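Local coordinates for protein halogenase PltM (Pseudomonas fluorescens, PDB 6BZN) that probably acts as an FAD-dependent halogenase on phenolic substrates, with chlorinating, brominating and iodinating activity, at residues A[399-404]-A[477-482]; A[110-115]-A[411-416]. All blocks are in the same frame, centred on the assembly; numbering follows the deposited sequence.

Contact 1: A[399-404]-A[477-482]; sequences LVSCSY and VMQQAR
Cys402 overlaps the start of the Met478 side chain, its SG 3.7 Å from Met478 CB. This is a helix-helix packing contact in the helical C-terminal part of the chain: the axes of segments 399-404 and 477-482, on helices 383-406 and 465-483, run at 48° to each other and approach to 9.3 Å, and Cys402 and Met478 are the pair whose CA atoms lie nearest (5.6 Å). Bends at chi2 (-54°) and chi3 (-60°) curl Met478 back, so that its terminal CE touches the backbone O of Cys402 at 3.6 Å. Farther round the thiol, Gln479 lays its amide end across helix 383-406, with NE2 3.6 Å from Cys402 SG and 3.1 Å from Ser401 OG. That hydroxyl hydrogen-bonds to Asp397 O, one turn back in its own helix. The opposite end of the amide serves Arg482, which grips Gln479 side-on with two nitrogens on a single oxygen. With an alanine in place of Gln479, that guanidinium would probably lose its intrahelical acceptor, and Cys402 SG its neighbour NE2, with Met478 still against it. The acceptor OE1 lies in the guanidinium plane, 3.1 Å from Arg482 NE and 2.7 Å from Arg482 NH2, the latter bond being the straighter.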
loop_
_atom_site.group_PDB
_atom_site.type_symbol
_atom_site.label_atom_id
_atom_site.label_comp_id
_atom_site.label_asym_id
_atom_site.label_seq_id
_atom_site.Cartn_x
_atom_site.Cartn_y
_atom_site.Cartn_z
ATOM N N LEU A 399 8.851 5.851 7.940
ATOM C CA LEU A 399 8.396 4.576 8.492
ATOM C C LEU A 399 9.245 3.404 8.007
ATOM O O LEU A 399 9.712 2.590 8.816
ATOM C CB LEU A 399 6.927 4.332 8.159
ATOM C CG LEU A 399 6.355 2.945 8.470
ATOM C CD1 LEU A 399 6.318 2.700 9.976
ATOM C CD2 LEU A 399 4.984 2.772 7.853
ATOM N N VAL A 400 9.467 3.344 6.701
ATOM C CA VAL A 400 10.095 2.194 6.091
ATOM C C VAL A 400 11.601 2.214 6.336
ATOM O O VAL A 400 12.161 1.196 6.714
ATOM C CB VAL A 400 9.761 2.077 4.583
ATOM C CG1 VAL A 400 10.659 1.056 3.901
ATOM C CG2 VAL A 400 8.302 1.692 4.406
ATOM N N SER A 401 12.253 3.353 6.132
ATOM C CA SER A 401 13.693 3.439 6.370
ATOM C C SER A 401 14.030 3.069 7.817
ATOM O O SER A 401 14.947 2.286 8.070
ATOM C CB SER A 401 14.254 4.819 6.012
ATOM O OG SER A 401 13.675 5.853 6.794
ATOM N N CYS A 402 13.275 3.603 8.771
ATOM C CA CYS A 402 13.505 3.257 10.186
ATOM C C CYS A 402 13.224 1.769 10.466
ATOM O O CYS A 402 13.914 1.158 11.281
ATOM C CB CYS A 402 12.695 4.170 11.104
ATOM S SG CYS A 402 13.253 5.895 11.027
ATOM N N SER A 403 12.240 1.184 9.779
ATOM C CA SER A 403 11.956 -0.234 9.912
ATOM C C SER A 403 13.111 -1.109 9.424
ATOM O O SER A 403 13.479 -2.071 10.084
ATOM C CB SER A 403 10.682 -0.607 9.155
ATOM O OG SER A 403 9.559 0.039 9.712
ATOM N N TYR A 404 13.665 -0.780 8.260
ATOM C CA TYR A 404 14.799 -1.540 7.734
ATOM C C TYR A 404 16.001 -1.516 8.717
ATOM O O TYR A 404 16.736 -2.482 8.803
ATOM C CB TYR A 404 15.227 -1.028 6.360
ATOM C CG TYR A 404 14.543 -1.677 5.165
ATOM C CD1 TYR A 404 13.301 -1.246 4.719
ATOM C CD2 TYR A 404 15.163 -2.706 4.451
ATOM C CE1 TYR A 404 12.701 -1.816 3.600
ATOM C CE2 TYR A 404 14.562 -3.275 3.338
ATOM C CZ TYR A 404 13.330 -2.824 2.907
ATOM O OH TYR A 404 12.738 -3.388 1.778
ATOM N N VAL A 477 15.364 8.631 16.850
ATOM C CA VAL A 477 16.137 7.608 17.565
ATOM C C VAL A 477 16.726 6.601 16.576
ATOM O O VAL A 477 17.926 6.286 16.654
ATOM C CB VAL A 477 15.311 6.863 18.660
ATOM C CG1 VAL A 477 16.035 5.615 19.152
ATOM C CG2 VAL A 477 15.001 7.790 19.831
ATOM N N MET A 478 15.896 6.107 15.650
ATOM C CA MET A 478 16.366 5.125 14.662
ATOM C C MET A 478 17.403 5.669 13.686
ATOM O O MET A 478 18.372 4.976 13.387
ATOM C CB MET A 478 15.200 4.528 13.877
ATOM C CG MET A 478 14.237 3.699 14.712
ATOM S SD MET A 478 15.013 2.378 15.673
ATOM C CE MET A 478 15.756 1.386 14.390
ATOM N N GLN A 479 17.209 6.889 13.191
ATOM C CA GLN A 479 18.170 7.474 12.241
ATOM C C GLN A 479 19.519 7.729 12.926
ATOM O O GLN A 479 20.568 7.451 12.348
ATOM C CB GLN A 479 17.615 8.750 11.576
ATOM C CG GLN A 479 16.439 8.501 10.612
ATOM C CD GLN A 479 16.790 7.669 9.370
ATOM O OE1 GLN A 479 17.960 7.544 8.989
ATOM N NE2 GLN A 479 15.763 7.103 8.725
ATOM N N GLN A 480 19.484 8.219 14.162
ATOM C CA GLN A 480 20.703 8.423 14.946
ATOM C C GLN A 480 21.419 7.096 15.232
ATOM O O GLN A 480 22.649 7.009 15.138
ATOM C CB GLN A 480 20.375 9.137 16.251
ATOM C CG GLN A 480 21.593 9.560 17.051
ATOM C CD GLN A 480 21.215 10.046 18.435
ATOM O OE1 GLN A 480 20.917 9.237 19.318
ATOM N NE2 GLN A 480 21.210 11.361 18.633
ATOM N N ALA A 481 20.638 6.070 15.568
ATOM C CA ALA A 481 21.159 4.712 15.726
ATOM C C ALA A 481 21.867 4.207 14.464
ATOM O O ALA A 481 22.953 3.613 14.562
ATOM C CB ALA A 481 20.041 3.759 16.130
ATOM N N ARG A 482 21.270 4.432 13.290
ATOM C CA ARG A 482 21.923 4.070 12.027
ATOM C C ARG A 482 23.201 4.898 11.877
ATOM O O ARG A 482 24.286 4.336 11.743
ATOM C CB ARG A 482 21.006 4.296 10.812
ATOM C CG ARG A 482 21.651 3.958 9.456
ATOM C CD ARG A 482 20.758 4.288 8.268
ATOM N NE ARG A 482 20.294 5.678 8.305
ATOM C CZ ARG A 482 21.045 6.753 8.049
ATOM N NH1 ARG A 482 22.333 6.647 7.704
ATOM N NH2 ARG A 482 20.501 7.963 8.139
#

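Contact 2: A[110-115]-A[411-416]; sequences FSFAWH and HLWNVW
Phe112 sits in the extended backbone of strand 109-114 and Trp413 in the regular helix 410-441, their CA atoms 9.0 Å apart and both CB atoms directed across the gap. The two rings bridge that separation almost alone, as a buried sheet-to-helix contact without a hydrogen bond between the segments. Trp413 has CG anti to its N (chi1 177°), which extends the indole away from the helix toward the strand. Phe112 instead has CG anti to its carbonyl carbon, beside the backbone N (chi1 -58°), which sets its ring across the path of the indole. The side chains then cross at about a right angle, and the indole comes in over one face of the phenyl ring. In the fold, strand 109-114 lies between strands 126-131 and 248-253 of a mixed beta-sheet, against which helix 410-441 packs. Both neighbouring strands also reach Trp413, through Val127 and Ile252, while the Phe112 ring stacks with that of His250. The leading atom of the indole, Trp413 CZ2, stands 3.4 Å above the Phe112 plane, displaced toward the rim, with Phe112 CD2 3.5 Å and CE2 3.6 Å from it. Trp413 NE1 meets the base of the phenyl group, 3.6 Å from Phe112 CB and equally near CG. Planes inclined at 48° and a 5.1 Å separation between the phenyl and six-membered ring centroids make the pair oblique, neither a stack nor a T-shaped arrangement. Farther along the strand, Trp114 NE1 hydrogen-bonds to Phe407 O, just before helix 410-441.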
loop_
_atom_site.group_PDB
_atom_site.type_symbol
_atom_site.label_atom_id
_atom_site.label_comp_id
_atom_site.label_asym_id
_atom_site.label_seq_id
_atom_site.Cartn_x
_atom_site.Cartn_y
_atom_site.Cartn_z
ATOM N N PHE A 110 -0.714 -8.870 10.190
ATOM C CA PHE A 110 0.677 -8.878 9.723
ATOM C C PHE A 110 1.486 -9.683 10.734
ATOM O O PHE A 110 1.329 -9.489 11.935
ATOM C CB PHE A 110 1.257 -7.456 9.652
ATOM C CG PHE A 110 0.841 -6.625 8.432
ATOM C CD1 PHE A 110 0.142 -7.157 7.345
ATOM C CD2 PHE A 110 1.230 -5.291 8.356
ATOM C CE1 PHE A 110 -0.178 -6.362 6.238
ATOM C CE2 PHE A 110 0.891 -4.491 7.259
ATOM C CZ PHE A 110 0.195 -5.030 6.196
ATOM N N SER A 111 2.339 -10.585 10.262
ATOM C CA SER A 111 3.245 -11.313 11.133
ATOM C C SER A 111 4.679 -11.088 10.668
ATOM O O SER A 111 4.944 -10.888 9.470
ATOM C CB SER A 111 2.917 -12.803 11.158
ATOM O OG SER A 111 3.046 -13.375 9.874
ATOM N N PHE A 112 5.593 -11.108 11.634
ATOM C CA PHE A 112 7.000 -10.828 11.391
ATOM C C PHE A 112 7.830 -11.884 12.088
ATOM O O PHE A 112 7.658 -12.077 13.284
ATOM C CB PHE A 112 7.373 -9.435 11.915
ATOM C CG PHE A 112 6.560 -8.325 11.302
ATOM C CD1 PHE A 112 5.322 -7.980 11.827
ATOM C CD2 PHE A 112 7.008 -7.660 10.172
ATOM C CE1 PHE A 112 4.564 -6.976 11.249
ATOM C CE2 PHE A 112 6.250 -6.660 9.583
ATOM C CZ PHE A 112 5.033 -6.306 10.125
ATOM N N ALA A 113 8.701 -12.574 11.349
ATOM C CA ALA A 113 9.623 -13.555 11.912
ATOM C C ALA A 113 11.034 -13.132 11.556
ATOM O O ALA A 113 11.329 -12.866 10.383
ATOM C CB ALA A 113 9.332 -14.934 11.353
ATOM N N TRP A 114 11.900 -13.040 12.569
ATOM C CA TRP A 114 13.245 -12.486 12.411
ATOM C C TRP A 114 14.272 -13.610 12.294
ATOM O O TRP A 114 14.114 -14.692 12.894
ATOM C CB TRP A 114 13.569 -11.559 13.591
ATOM C CG TRP A 114 14.926 -10.906 13.552
ATOM C CD1 TRP A 114 15.264 -9.721 12.952
ATOM C CD2 TRP A 114 16.121 -11.408 14.139
ATOM N NE1 TRP A 114 16.595 -9.460 13.131
ATOM C CE2 TRP A 114 17.146 -10.472 13.867
ATOM C CE3 TRP A 114 16.426 -12.551 14.888
ATOM C CZ2 TRP A 114 18.457 -10.648 14.314
ATOM C CZ3 TRP A 114 17.736 -12.730 15.334
ATOM C CH2 TRP A 114 18.735 -11.784 15.040
ATOM N N HIS A 115 15.312 -13.356 11.517
ATOM C CA HIS A 115 16.376 -14.331 11.231
ATOM C C HIS A 115 17.709 -13.649 11.186
ATOM O O HIS A 115 17.784 -12.432 11.015
ATOM C CB HIS A 115 16.162 -14.988 9.886
ATOM C CG HIS A 115 14.783 -15.501 9.706
ATOM N ND1 HIS A 115 14.409 -16.769 10.078
ATOM C CD2 HIS A 115 13.665 -14.890 9.260
ATOM C CE1 HIS A 115 13.124 -16.934 9.833
ATOM N NE2 HIS A 115 12.650 -15.803 9.349
ATOM N N HIS A 411 14.719 -8.063 19.242
ATOM C CA HIS A 411 14.201 -7.259 20.354
ATOM C C HIS A 411 13.927 -5.818 19.896
ATOM O O HIS A 411 12.870 -5.249 20.199
ATOM C CB HIS A 411 15.137 -7.299 21.579
ATOM C CG HIS A 411 14.651 -6.475 22.730
ATOM N ND1 HIS A 411 13.510 -6.791 23.440
ATOM C CD2 HIS A 411 15.134 -5.335 23.283
ATOM C CE1 HIS A 411 13.309 -5.877 24.374
ATOM N NE2 HIS A 411 14.274 -4.981 24.295
ATOM N N LEU A 412 14.849 -5.252 19.124
ATOM C CA LEU A 412 14.671 -3.912 18.565
ATOM C C LEU A 412 13.433 -3.873 17.663
ATOM O O LEU A 412 12.596 -2.965 17.790
ATOM C CB LEU A 412 15.928 -3.466 17.811
ATOM C CG LEU A 412 15.906 -2.106 17.099
ATOM C CD1 LEU A 412 15.545 -0.985 18.048
ATOM C CD2 LEU A 412 17.254 -1.859 16.443
ATOM N N TRP A 413 13.295 -4.873 16.791
ATOM C CA TRP A 413 12.105 -4.956 15.944
ATOM C C TRP A 413 10.836 -4.999 16.800
ATOM O O TRP A 413 9.869 -4.288 16.533
ATOM C CB TRP A 413 12.126 -6.147 14.982
ATOM C CG TRP A 413 10.872 -6.175 14.226
ATOM C CD1 TRP A 413 9.783 -6.965 14.462
ATOM C CD2 TRP A 413 10.505 -5.287 13.178
ATOM N NE1 TRP A 413 8.772 -6.635 13.597
ATOM C CE2 TRP A 413 9.191 -5.610 12.796
ATOM C CE3 TRP A 413 11.169 -4.255 12.508
ATOM C CZ2 TRP A 413 8.528 -4.943 11.760
ATOM C CZ3 TRP A 413 10.516 -3.592 11.483
ATOM C CH2 TRP A 413 9.202 -3.933 11.120
ATOM N N ASN A 414 10.847 -5.840 17.830
ATOM C CA ASN A 414 9.673 -5.993 18.686
ATOM C C ASN A 414 9.271 -4.644 19.279
ATOM O O ASN A 414 8.099 -4.259 19.202
ATOM C CB ASN A 414 9.958 -7.065 19.764
ATOM C CG ASN A 414 8.798 -7.292 20.711
ATOM O OD1 ASN A 414 7.655 -6.939 20.440
ATOM N ND2 ASN A 414 9.106 -7.895 21.862
ATOM N N VAL A 415 10.235 -3.892 19.821
ATOM C CA VAL A 415 9.918 -2.578 20.372
ATOM C C VAL A 415 9.432 -1.640 19.252
ATOM O O VAL A 415 8.390 -0.987 19.378
ATOM C CB VAL A 415 11.106 -1.935 21.126
ATOM C CG1 VAL A 415 10.684 -0.604 21.695
ATOM C CG2 VAL A 415 11.573 -2.833 22.281
ATOM N N TRP A 416 10.190 -1.603 18.157
ATOM C CA TRP A 416 9.872 -0.710 17.035
ATOM C C TRP A 416 8.476 -0.924 16.437
ATOM O O TRP A 416 7.789 0.057 16.141
ATOM C CB TRP A 416 10.942 -0.784 15.932
ATOM C CG TRP A 416 10.496 -0.121 14.666
ATOM C CD1 TRP A 416 10.038 -0.737 13.551
ATOM C CD2 TRP A 416 10.386 1.282 14.427
ATOM N NE1 TRP A 416 9.710 0.190 12.593
ATOM C CE2 TRP A 416 9.899 1.443 13.115
ATOM C CE3 TRP A 416 10.676 2.422 15.186
ATOM C CZ2 TRP A 416 9.694 2.695 12.544
ATOM C CZ3 TRP A 416 10.482 3.671 14.612
ATOM C CH2 TRP A 416 9.984 3.792 13.301
#

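How the contacts relate
The centres of contacts 1 and 2 lie 14 Å apart, and they meet through consecutive helices, 383-406 and 410-441. Ser403, on the flank of its helix turned away from 477-482, takes a probable hydrogen bond from Trp416 at 2.9 Å (OG to NE1), while its OG in turn donates to Leu399 O. Cys402 CB packs against Trp416 CH2 at 3.5 Å, and Ser403 O against Trp413 CZ3 at 3.6 Å, so Trp413 touches both Phe112 and the helix of contact 1. Contact 2 is nearer the flavin region: the Phe112 side chain is about 9 Å from that of Ser351, an FAD-binding residue, although no FAD is bound here. Contact 1 lies away from the known sites.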